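ATP-dependent 6-phosphofructokinase isozyme 2 (Escherichia coli, PDB 3UMO) catalyses the ATP-dependent phosphorylation of fructose 6-phosphate to fructose 1,6-bisphosphate, the first committing step of glycolysis, as a homodimeric, magnesium-dependent kinase of the PfkB family. Local coordinates at residues A16-Q21 and R29-V34; P186-L191 and V221-G226; D204-A209 and G229-D234. All coordinates share one frame; numbering follows the deposited sequence.

Contact 1: residues A16-Q21 and R29-V34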
loop_
_atom_site.group_PDB
_atom_site.type_symbol
_atom_site.label_atom_id
_atom_site.label_comp_id
_atom_site.label_asym_id
_atom_site.label_seq_id
_atom_site.Cartn_x
_atom_site.Cartn_y
_atom_site.Cartn_z
ATOM N N ALA A 16 -0.467 21.067 -0.452
ATOM C CA ALA A 16 -0.543 20.032 -1.475
ATOM C C ALA A 16 0.861 19.793 -2.012
ATOM O O ALA A 16 1.515 20.714 -2.512
ATOM C CB ALA A 16 -1.475 20.445 -2.603
ATOM N N THR A 17 1.327 18.555 -1.897
ATOM C CA THR A 17 2.673 18.224 -2.337
ATOM C C THR A 17 2.688 16.990 -3.233
ATOM O O THR A 17 1.694 16.252 -3.316
ATOM C CB THR A 17 3.615 18.009 -1.135
ATOM O OG1 THR A 17 4.952 17.814 -1.606
ATOM C CG2 THR A 17 3.181 16.797 -0.314
ATOM N N ILE A 18 3.822 16.772 -3.894
ATOM C CA ILE A 18 3.982 15.680 -4.843
ATOM C C ILE A 18 5.199 14.842 -4.461
ATOM O O ILE A 18 6.223 15.382 -4.035
ATOM C CB ILE A 18 4.164 16.233 -6.278
ATOM C CG1 ILE A 18 2.925 17.032 -6.702
ATOM C CG2 ILE A 18 4.406 15.116 -7.262
ATOM C CD1 ILE A 18 3.143 17.874 -7.961
ATOM N N THR A 19 5.083 13.524 -4.604
ATOM C CA THR A 19 6.212 12.625 -4.364
ATOM C C THR A 19 6.141 11.471 -5.380
ATOM O O THR A 19 5.059 11.137 -5.857
ATOM C CB THR A 19 6.226 12.139 -2.883
ATOM O OG1 THR A 19 7.523 11.623 -2.542
ATOM C CG2 THR A 19 5.162 11.078 -2.643
ATOM N N PRO A 20 7.291 10.890 -5.758
ATOM C CA PRO A 20 7.235 9.880 -6.829
ATOM C C PRO A 20 6.581 8.564 -6.421
ATOM O O PRO A 20 5.829 7.986 -7.205
ATOM C CB PRO A 20 8.716 9.638 -7.162
ATOM C CG PRO A 20 9.415 10.869 -6.697
ATOM C CD PRO A 20 8.675 11.300 -5.464
ATOM N N GLN A 21 6.866 8.092 -5.215
ATOM C CA GLN A 21 6.351 6.803 -4.774
ATOM C C GLN A 21 5.877 6.918 -3.334
ATOM O O GLN A 21 6.259 7.847 -2.616
ATOM C CB GLN A 21 7.440 5.723 -4.881
ATOM C CG GLN A 21 8.056 5.552 -6.274
ATOM C CD GLN A 21 7.253 4.629 -7.171
ATOM O OE1 GLN A 21 6.275 4.018 -6.736
ATOM N NE2 GLN A 21 7.660 4.523 -8.437
ATOM N N ARG A 29 10.648 12.200 -0.217
ATOM C CA ARG A 29 10.980 13.564 -0.623
ATOM C C ARG A 29 9.788 14.160 -1.350
ATOM O O ARG A 29 9.394 13.682 -2.420
ATOM C CB ARG A 29 12.216 13.598 -1.530
ATOM C CG ARG A 29 13.539 13.367 -0.805
ATOM C CD ARG A 29 14.741 13.682 -1.706
ATOM N NE ARG A 29 15.146 15.088 -1.650
ATOM C CZ ARG A 29 15.023 15.952 -2.654
ATOM N NH1 ARG A 29 14.506 15.562 -3.812
ATOM N NH2 ARG A 29 15.425 17.209 -2.504
ATOM N N CYS A 30 9.217 15.199 -0.755
ATOM C CA CYS A 30 8.027 15.842 -1.288
ATOM C C CYS A 30 8.372 17.212 -1.833
ATOM O O CYS A 30 9.239 17.904 -1.294
ATOM C CB CYS A 30 6.977 15.964 -0.196
ATOM S SG CYS A 30 6.369 14.364 0.322
ATOM N N THR A 31 7.697 17.607 -2.908
ATOM C CA THR A 31 7.927 18.921 -3.495
ATOM C C THR A 31 7.468 20.051 -2.577
ATOM O O THR A 31 6.660 19.836 -1.663
ATOM C CB THR A 31 7.229 19.064 -4.858
ATOM O OG1 THR A 31 5.832 18.778 -4.712
ATOM C CG2 THR A 31 7.843 18.111 -5.873
ATOM N N ALA A 32 7.988 21.251 -2.824
ATOM C CA ALA A 32 7.577 22.437 -2.083
ATOM C C ALA A 32 6.065 22.566 -2.223
ATOM O O ALA A 32 5.542 22.590 -3.339
ATOM C CB ALA A 32 8.266 23.671 -2.637
ATOM N N PRO A 33 5.359 22.635 -1.094
ATOM C CA PRO A 33 3.896 22.538 -1.151
ATOM C C PRO A 33 3.222 23.762 -1.757
ATOM O O PRO A 33 3.720 24.890 -1.633
ATOM C CB PRO A 33 3.503 22.410 0.321
ATOM C CG PRO A 33 4.608 23.103 1.062
ATOM C CD PRO A 33 5.857 22.801 0.284
ATOM N N VAL A 34 2.095 23.522 -2.420
ATOM C CA VAL A 34 1.198 24.590 -2.830
ATOM C C VAL A 34 0.158 24.728 -1.729
ATOM O O VAL A 34 -0.461 23.739 -1.338
ATOM C CB VAL A 34 0.496 24.272 -4.166
ATOM C CG1 VAL A 34 -0.603 25.296 -4.445
ATOM C CG2 VAL A 34 1.510 24.246 -5.302
#
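Ala16 and Val34 form an antiparallel, hydrogen-bonded pair in the small mixed sheet that, as in other ribokinase-like sugar kinases, serves as the lid over the substrate site. Ala16 N donates to Val34 O at 2.8 Å, and Val34 N returns a bond of 2.9 Å to Ala16 O. Beyond this pair the regular ladder gives way, and threonine hydroxyls take over part of the work of the backbone. Thr17 faces the incoming chain, and its chi1 of -174°, OG1 opposite the backbone N, lets the hydroxyl donate to Thr31 O over a short 2.6 Å. Thr31 grips Ile18 at two points: its N reaches Ile18 O at 2.9 Å, lying in the carbonyl plane, while its OG1 accepts from Ile18 N at 3.0 Å. The second of these bonds is bent, with 141° at the hydrogen. Further along, Thr19 OG1 donates to Arg29 O at 2.8 Å, arriving from above the carbonyl plane, so that it misses the lone pairs. The Cys30 sulfur lies against both threonines, SG 3.9 Å from Thr19 CB and slightly farther from the methyl of Thr17. Arg29 is assigned to substrate binding; its guanidinium end leads away from strand 12-19. On its other edge that strand is bonded through Thr17 and Thr19 to His94 and His96 of strand 93-97. Met108 of the second subunit packs on Thr17, Cys30 and Pro33, and Arg29 joins a parallel ladder with a strand of that subunit, carrying the sheet across the interface.

Contact 2: residues P186-L191 and V221-G226. With ATP (adenosine-5'-triphosphate), chain E; ATP (adenosine-5'-triphosphate), chain I.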
loop_
_atom_site.group_PDB
_atom_site.type_symbol
_atom_site.label_atom_id
_atom_site.label_comp_id
_atom_site.label_asym_id
_atom_site.label_seq_id
_atom_site.Cartn_x
_atom_site.Cartn_y
_atom_site.Cartn_z
ATOM N N PRO A 186 -26.258 15.302 5.742
ATOM C CA PRO A 186 -25.382 14.201 6.127
ATOM C C PRO A 186 -25.076 13.328 4.917
ATOM O O PRO A 186 -25.932 13.159 4.041
ATOM C CB PRO A 186 -26.238 13.405 7.113
ATOM C CG PRO A 186 -27.661 13.652 6.655
ATOM C CD PRO A 186 -27.668 15.071 6.110
ATOM N N ASN A 187 -23.874 12.768 4.858
ATOM C CA ASN A 187 -23.680 11.621 3.968
ATOM C C ASN A 187 -24.224 10.373 4.654
ATOM O O ASN A 187 -24.848 10.472 5.716
ATOM C CB ASN A 187 -22.224 11.440 3.507
ATOM C CG ASN A 187 -21.266 11.121 4.642
ATOM O OD1 ASN A 187 -21.665 10.722 5.741
ATOM N ND2 ASN A 187 -19.974 11.289 4.368
ATOM N N GLN A 188 -24.011 9.206 4.059
ATOM C CA GLN A 188 -24.599 7.987 4.617
ATOM C C GLN A 188 -24.044 7.630 5.981
ATOM O O GLN A 188 -24.795 7.258 6.892
ATOM C CB GLN A 188 -24.432 6.817 3.658
ATOM C CG GLN A 188 -25.272 6.972 2.424
ATOM C CD GLN A 188 -24.836 6.040 1.330
ATOM O OE1 GLN A 188 -23.961 6.378 0.532
ATOM N NE2 GLN A 188 -25.428 4.848 1.293
ATOM N N LYS A 189 -22.732 7.751 6.129
ATOM C CA LYS A 189 -22.102 7.433 7.402
ATOM C C LYS A 189 -22.550 8.417 8.479
ATOM O O LYS A 189 -22.843 8.023 9.607
ATOM C CB LYS A 189 -20.577 7.428 7.271
ATOM C CG LYS A 189 -20.028 6.150 6.659
ATOM C CD LYS A 189 -18.523 6.036 6.840
ATOM C CE LYS A 189 -17.968 4.888 6.011
ATOM N NZ LYS A 189 -16.497 4.741 6.178
ATOM N N GLU A 190 -22.610 9.691 8.115
ATOM C CA GLU A 190 -23.052 10.735 9.040
ATOM C C GLU A 190 -24.520 10.558 9.454
ATOM O O GLU A 190 -24.873 10.813 10.608
ATOM C CB GLU A 190 -22.782 12.126 8.445
ATOM C CG GLU A 190 -21.284 12.489 8.408
ATOM C CD GLU A 190 -20.921 13.481 7.312
ATOM O OE1 GLU A 190 -21.831 13.950 6.595
ATOM O OE2 GLU A 190 -19.713 13.789 7.164
ATOM N N LEU A 191 -25.371 10.119 8.523
ATOM C CA LEU A 191 -26.776 9.857 8.851
ATOM C C LEU A 191 -26.889 8.688 9.825
ATOM O O LEU A 191 -27.627 8.748 10.817
ATOM C CB LEU A 191 -27.592 9.562 7.588
ATOM C CG LEU A 191 -29.063 9.198 7.824
ATOM C CD1 LEU A 191 -29.848 10.360 8.448
ATOM C CD2 LEU A 191 -29.706 8.736 6.525
ATOM N N VAL A 221 -33.803 17.556 4.750
ATOM C CA VAL A 221 -32.666 16.671 4.935
ATOM C C VAL A 221 -32.257 16.167 3.564
ATOM O O VAL A 221 -33.064 15.579 2.838
ATOM C CB VAL A 221 -33.008 15.471 5.842
ATOM C CG1 VAL A 221 -31.844 14.474 5.871
ATOM C CG2 VAL A 221 -33.340 15.949 7.246
ATOM N N VAL A 222 -31.017 16.424 3.187
ATOM C CA VAL A 222 -30.512 15.860 1.951
ATOM C C VAL A 222 -29.411 14.877 2.304
ATOM O O VAL A 222 -28.339 15.277 2.755
ATOM C CB VAL A 222 -29.991 16.951 0.995
ATOM C CG1 VAL A 222 -29.391 16.323 -0.267
ATOM C CG2 VAL A 222 -31.126 17.896 0.627
ATOM N N VAL A 223 -29.689 13.590 2.127
ATOM C CA VAL A 223 -28.677 12.579 2.373
ATOM C C VAL A 223 -27.874 12.387 1.095
ATOM O O VAL A 223 -28.396 11.921 0.082
ATOM C CB VAL A 223 -29.286 11.234 2.776
ATOM C CG1 VAL A 223 -28.178 10.278 3.214
ATOM C CG2 VAL A 223 -30.300 11.424 3.895
ATOM N N SER A 224 -26.600 12.748 1.132
ATOM C CA SER A 224 -25.784 12.584 -0.066
ATOM C C SER A 224 -25.207 11.162 -0.104
ATOM O O SER A 224 -24.824 10.594 0.926
ATOM C CB SER A 224 -24.716 13.674 -0.170
ATOM O OG SER A 224 -23.745 13.602 0.870
ATOM N N LEU A 225 -25.183 10.587 -1.301
ATOM C CA LEU A 225 -24.955 9.161 -1.486
ATOM C C LEU A 225 -23.762 8.882 -2.402
ATOM O O LEU A 225 -23.734 7.858 -3.095
ATOM C CB LEU A 225 -26.208 8.544 -2.100
ATOM C CG LEU A 225 -27.518 8.792 -1.348
ATOM C CD1 LEU A 225 -28.710 8.243 -2.131
ATOM C CD2 LEU A 225 -27.462 8.180 0.035
ATOM N N GLY A 226 -22.779 9.780 -2.404
ATOM C CA GLY A 226 -21.607 9.597 -3.252
ATOM C C GLY A 226 -22.015 9.483 -4.716
ATOM O O GLY A 226 -22.766 10.322 -5.205
HETATM P PG ATP E . -17.090 14.997 1.217
HETATM O O1G ATP E . -17.367 15.870 2.390
HETATM O O2G ATP E . -16.339 15.890 0.233
HETATM O O3G ATP E . -16.298 13.781 1.555
HETATM P PB ATP E . -19.607 13.911 1.254
HETATM O O1B ATP E . -19.180 12.507 1.783
HETATM O O2B ATP E . -20.227 14.826 2.331
HETATM O O3B ATP E . -18.417 14.642 0.484
HETATM P PA ATP E . -20.881 12.805 -1.078
HETATM O O1A ATP E . -19.760 11.809 -1.126
HETATM O O2A ATP E . -22.268 12.159 -1.085
HETATM O O3A ATP E . -20.743 13.737 0.156
HETATM O "O5'" ATP E . -20.692 13.798 -2.330
HETATM C "C5'" ATP E . -21.690 14.713 -2.629
HETATM C "C4'" ATP E . -22.186 14.736 -4.004
HETATM O "O4'" ATP E . -21.046 14.722 -4.891
HETATM C "C3'" ATP E . -22.916 13.510 -4.363
HETATM O "O3'" ATP E . -24.239 13.575 -3.983
HETATM C "C2'" ATP E . -22.732 13.437 -5.822
HETATM O "O2'" ATP E . -23.518 14.368 -6.446
HETATM C "C1'" ATP E . -21.320 13.857 -5.969
HETATM N N9 ATP E . -20.411 12.713 -5.942
HETATM C C8 ATP E . -19.703 12.283 -4.880
HETATM N N7 ATP E . -18.991 11.198 -5.273
HETATM C C5 ATP E . -19.249 10.947 -6.573
HETATM C C6 ATP E . -18.802 9.983 -7.482
HETATM N N6 ATP E . -17.823 8.921 -7.072
HETATM N N1 ATP E . -19.273 10.020 -8.741
HETATM C C2 ATP E . -20.153 10.960 -9.130
HETATM N N3 ATP E . -20.592 11.894 -8.282
HETATM C C4 ATP E . -20.159 11.914 -7.009
HETATM P PG ATP I . -16.402 11.328 5.074
HETATM O O1G ATP I . -17.232 11.986 4.023
HETATM O O2G ATP I . -15.940 12.429 6.032
HETATM O O3G ATP I . -17.203 10.289 5.821
HETATM P PB ATP I . -14.759 10.169 3.077
HETATM O O1B ATP I . -13.201 9.853 3.103
HETATM O O2B ATP I . -15.083 11.110 1.908
HETATM O O3B ATP I . -15.072 10.793 4.507
HETATM P PA ATP I . -15.110 7.430 3.293
HETATM O O1A ATP I . -14.202 7.481 4.506
HETATM O O2A ATP I . -16.323 6.525 3.560
HETATM O O3A ATP I . -15.575 8.837 2.932
HETATM O "O5'" ATP I . -14.263 6.814 2.069
HETATM C "C5'" ATP I . -14.259 7.401 0.822
HETATM C "C4'" ATP I . -13.369 6.782 -0.147
HETATM O "O4'" ATP I . -12.182 6.368 0.562
HETATM C "C3'" ATP I . -13.966 5.540 -0.648
HETATM O "O3'" ATP I . -14.651 5.771 -1.817
HETATM C "C2'" ATP I . -12.824 4.651 -0.866
HETATM O "O2'" ATP I . -12.321 4.890 -2.112
HETATM C "C1'" ATP I . -11.837 5.066 0.156
HETATM N N9 ATP I . -11.813 4.173 1.309
HETATM C C8 ATP I . -12.534 4.332 2.433
HETATM N N7 ATP I . -12.238 3.310 3.271
HETATM C C5 ATP I . -11.330 2.508 2.681
HETATM C C6 ATP I . -10.672 1.333 3.067
HETATM N N6 ATP I . -10.937 0.706 4.408
HETATM N N1 ATP I . -9.796 0.771 2.212
HETATM C C2 ATP I . -9.551 1.323 1.008
HETATM N N3 ATP I . -10.163 2.447 0.616
HETATM C C4 ATP I . -11.050 3.056 1.418
HETATM O O HOH W 1 -22.593 8.777 1.414
HETATM O O HOH W 2 -22.685 5.537 -1.770
#
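Leu191 pushes one methyl against the forked end of Val223, CD2 lying 3.8 Å from Val223 CG2 and only a little farther from CG1, with the two side chains crossing at about a right angle. Beside this fork the Pro186 ring edges over the strand, its CD 3.4 Å from Val222 O. At the other end Leu225 turns CD2 into the flank of Gln188, 3.5 Å from its CG, and again the chains cross nearly square. A water bridges Gln188 OE1 and Leu225 O. The backbones are drawn together by Ser224 N, which donates to Pro186 O at 3.0 Å. Asn187 and Glu190 belong to the NXXE motif of the ribokinase family and make a capping box at the start of helix 188-195: Glu190 N meets Asn187 OD1 at 2.8 Å, almost in line with the C=O bond (176°), while Asn187 N reaches Glu190 OE1 at 2.9 Å. Glu190 is inferred to bind the catalytic magnesium. The Asn187 side chain has CG between its own N and carbonyl carbon (chi1 64°); while OD1 caps the helix, ND2 faces the phosphates, donating to O1B of the substrate ATP (chain E) at 3.0 Å and weakly to O3G of the allosteric ATP (chain I). An alanine here would remove the amide, and would probably leave Glu190 N without its capping acceptor and the two nucleotides without a donor they share. Across the strand end, Gly226 N holds O2A of the chain E ATP at 2.8 Å, and Ser224 OG lies beside the same oxygen.

Contact 3: residues D204-A209 and G229-D234. With ATP (adenosine-5'-triphosphate), chain E.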
loop_
_atom_site.group_PDB
_atom_site.type_symbol
_atom_site.label_atom_id
_atom_site.label_comp_id
_atom_site.label_asym_id
_atom_site.label_seq_id
_atom_site.Cartn_x
_atom_site.Cartn_y
_atom_site.Cartn_z
ATOM N N ASP A 204 -33.896 2.139 4.586
ATOM C CA ASP A 204 -33.414 2.702 5.852
ATOM C C ASP A 204 -32.999 4.173 5.770
ATOM O O ASP A 204 -33.319 4.947 6.674
ATOM C CB ASP A 204 -32.280 1.861 6.456
ATOM C CG ASP A 204 -32.781 0.611 7.149
ATOM O OD1 ASP A 204 -31.930 -0.220 7.539
ATOM O OD2 ASP A 204 -34.016 0.451 7.303
ATOM N N VAL A 205 -32.293 4.550 4.702
ATOM C CA VAL A 205 -31.851 5.932 4.531
ATOM C C VAL A 205 -33.037 6.881 4.435
ATOM O O VAL A 205 -33.074 7.902 5.120
ATOM C CB VAL A 205 -30.929 6.093 3.305
ATOM C CG1 VAL A 205 -30.795 7.564 2.920
ATOM C CG2 VAL A 205 -29.555 5.491 3.601
ATOM N N ARG A 206 -34.017 6.534 3.604
ATOM C CA ARG A 206 -35.201 7.375 3.445
ATOM C C ARG A 206 -35.966 7.522 4.754
ATOM O O ARG A 206 -36.350 8.625 5.142
ATOM C CB ARG A 206 -36.140 6.810 2.378
ATOM C CG ARG A 206 -37.247 7.781 1.972
ATOM C CD ARG A 206 -38.514 7.054 1.569
ATOM N NE ARG A 206 -39.307 6.680 2.737
ATOM C CZ ARG A 206 -39.996 5.550 2.845
ATOM N NH1 ARG A 206 -39.987 4.668 1.855
ATOM N NH2 ARG A 206 -40.691 5.298 3.947
ATOM N N LYS A 207 -36.190 6.404 5.432
ATOM C CA LYS A 207 -36.902 6.424 6.703
ATOM C C LYS A 207 -36.189 7.278 7.746
ATOM O O LYS A 207 -36.824 8.058 8.451
ATOM C CB LYS A 207 -37.127 5.007 7.220
ATOM C CG LYS A 207 -38.236 4.287 6.478
ATOM C CD LYS A 207 -38.329 2.825 6.866
ATOM C CE LYS A 207 -39.369 2.123 6.005
ATOM N NZ LYS A 207 -39.307 0.640 6.129
ATOM N N ALA A 208 -34.872 7.130 7.837
ATOM C CA ALA A 208 -34.082 7.934 8.765
ATOM C C ALA A 208 -34.194 9.424 8.451
ATOM O O ALA A 208 -34.343 10.247 9.352
ATOM C CB ALA A 208 -32.624 7.495 8.738
ATOM N N ALA A 209 -34.102 9.769 7.168
ATOM C CA ALA A 209 -34.224 11.161 6.751
ATOM C C ALA A 209 -35.602 11.715 7.118
ATOM O O ALA A 209 -35.716 12.830 7.632
ATOM C CB ALA A 209 -33.981 11.291 5.256
ATOM N N GLY A 229 -25.705 9.862 -5.956
ATOM C CA GLY A 229 -26.374 11.148 -5.946
ATOM C C GLY A 229 -26.864 11.553 -4.571
ATOM O O GLY A 229 -26.092 11.630 -3.619
ATOM N N ALA A 230 -28.157 11.825 -4.458
ATOM C CA ALA A 230 -28.681 12.259 -3.173
ATOM C C ALA A 230 -30.164 11.983 -3.023
ATOM O O ALA A 230 -30.909 11.878 -4.005
ATOM C CB ALA A 230 -28.381 13.740 -2.942
ATOM N N LEU A 231 -30.586 11.867 -1.770
ATOM C CA LEU A 231 -32.004 11.749 -1.457
ATOM C C LEU A 231 -32.414 12.972 -0.643
ATOM O O LEU A 231 -31.864 13.229 0.431
ATOM C CB LEU A 231 -32.273 10.472 -0.667
ATOM C CG LEU A 231 -33.751 10.185 -0.393
ATOM C CD1 LEU A 231 -34.218 9.012 -1.235
ATOM C CD2 LEU A 231 -33.980 9.922 1.079
ATOM N N GLY A 232 -33.375 13.730 -1.163
ATOM C CA GLY A 232 -33.843 14.932 -0.501
ATOM C C GLY A 232 -35.223 14.714 0.085
ATOM O O GLY A 232 -36.116 14.189 -0.584
ATOM N N VAL A 233 -35.393 15.106 1.344
ATOM C CA VAL A 233 -36.658 14.905 2.041
ATOM C C VAL A 233 -37.198 16.215 2.618
ATOM O O VAL A 233 -36.439 17.014 3.178
ATOM C CB VAL A 233 -36.514 13.832 3.149
ATOM C CG1 VAL A 233 -37.746 13.780 4.029
ATOM C CG2 VAL A 233 -36.254 12.467 2.529
ATOM N N ASP A 234 -38.507 16.417 2.444
ATOM C CA ASP A 234 -39.253 17.563 2.942
ATOM C C ASP A 234 -40.368 17.041 3.827
ATOM O O ASP A 234 -40.504 15.835 4.019
ATOM C CB ASP A 234 -39.934 18.280 1.777
ATOM C CG ASP A 234 -39.332 19.624 1.489
ATOM O OD1 ASP A 234 -38.570 20.131 2.339
ATOM O OD2 ASP A 234 -39.632 20.176 0.410
HETATM P PG ATP E . -17.090 14.997 1.217
HETATM O O1G ATP E . -17.367 15.870 2.390
HETATM O O2G ATP E . -16.339 15.890 0.233
HETATM O O3G ATP E . -16.298 13.781 1.555
HETATM P PB ATP E . -19.607 13.911 1.254
HETATM O O1B ATP E . -19.180 12.507 1.783
HETATM O O2B ATP E . -20.227 14.826 2.331
HETATM O O3B ATP E . -18.417 14.642 0.484
HETATM P PA ATP E . -20.881 12.805 -1.078
HETATM O O1A ATP E . -19.760 11.809 -1.126
HETATM O O2A ATP E . -22.268 12.159 -1.085
HETATM O O3A ATP E . -20.743 13.737 0.156
HETATM O "O5'" ATP E . -20.692 13.798 -2.330
HETATM C "C5'" ATP E . -21.690 14.713 -2.629
HETATM C "C4'" ATP E . -22.186 14.736 -4.004
HETATM O "O4'" ATP E . -21.046 14.722 -4.891
HETATM C "C3'" ATP E . -22.916 13.510 -4.363
HETATM O "O3'" ATP E . -24.239 13.575 -3.983
HETATM C "C2'" ATP E . -22.732 13.437 -5.822
HETATM O "O2'" ATP E . -23.518 14.368 -6.446
HETATM C "C1'" ATP E . -21.320 13.857 -5.969
HETATM N N9 ATP E . -20.411 12.713 -5.942
HETATM C C8 ATP E . -19.703 12.283 -4.880
HETATM N N7 ATP E . -18.991 11.198 -5.273
HETATM C C5 ATP E . -19.249 10.947 -6.573
HETATM C C6 ATP E . -18.802 9.983 -7.482
HETATM N N6 ATP E . -17.823 8.921 -7.072
HETATM N N1 ATP E . -19.273 10.020 -8.741
HETATM C C2 ATP E . -20.153 10.960 -9.130
HETATM N N3 ATP E . -20.592 11.894 -8.282
HETATM C C4 ATP E . -20.159 11.914 -7.009
#
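Leu231 sets one methyl, CD2, into a shallow hollow on helix 204-209 bordered by Val205, Arg206 and Ala209. The closest approach is to the helix backbone itself, CD2 lying 3.7 Å from Arg206 CA. Around it stand the aliphatic base of Arg206, with CB at 4.0 Å from Leu231 CD2, and, more loosely, Val205 CG1 and Ala209 CB. The Leu231 chain leaves the strand with CG anti to N (chi1 -175°), but its second torsion, 108°, is away from the usual staggered values, consistent with a methyl turned to suit this hollow. Two residues on, Val233 points the same way and its CG2 touches Ala209 CB at 3.7 Å. Ala209, with a single methyl, thus meets both Val233 and, at longer range, Leu231. This is a wholly apolar contact, with the helix axis passing 9.0 Å from that of strand 230-233 and the two running in roughly the same direction, 32° apart.

In the next shell, polar bonds lie at the margins of the contact. Beyond CG the Arg206 chain bends away, and its guanidinium forms a salt bridge with Asp203. Just past strand 230-233, Asp234 O accepts from Gln210 NE2, a further tie to the same helix. At the start of the strand, Gly229 O accepts from the ribose O3' of the ATP in chain E at 2.7 Å; the backbone conformation of Gly229 would bring a CB into collision with the carbonyl oxygen of the residue before it.

Strand 230-233 is the middle one of an antiparallel sheet, between 221-224 and 238-241. Helix 204-214 covers the face carrying Leu231 and Val233, also touching Val221 and Val223, whereas Ala230 packs on helix 272-286.

Contacts 2 and 3 are both buried and share one antiparallel sheet: strands 221-224 and 230-233 are neighbours, Val223 and Leu231 bonding through their backbones, and Leu191 also packs against the backbone of Val205. Both reach the chain E ATP, contact 2 chiefly at its phosphates and contact 3 at its ribose. Their chemistry differs: contact 2 mixes apolar packing with a capped helix end and phosphate donors, while contact 3 joins helix to sheet through apolar carbon contacts. Contact 1, partly buried, lies apart, its centre 32 Å from that of contact 2, in the mixed sheet that probably acts as the lid; backbone and hydroxyl hydrogen bonds dominate, and a second subunit packs against part of it.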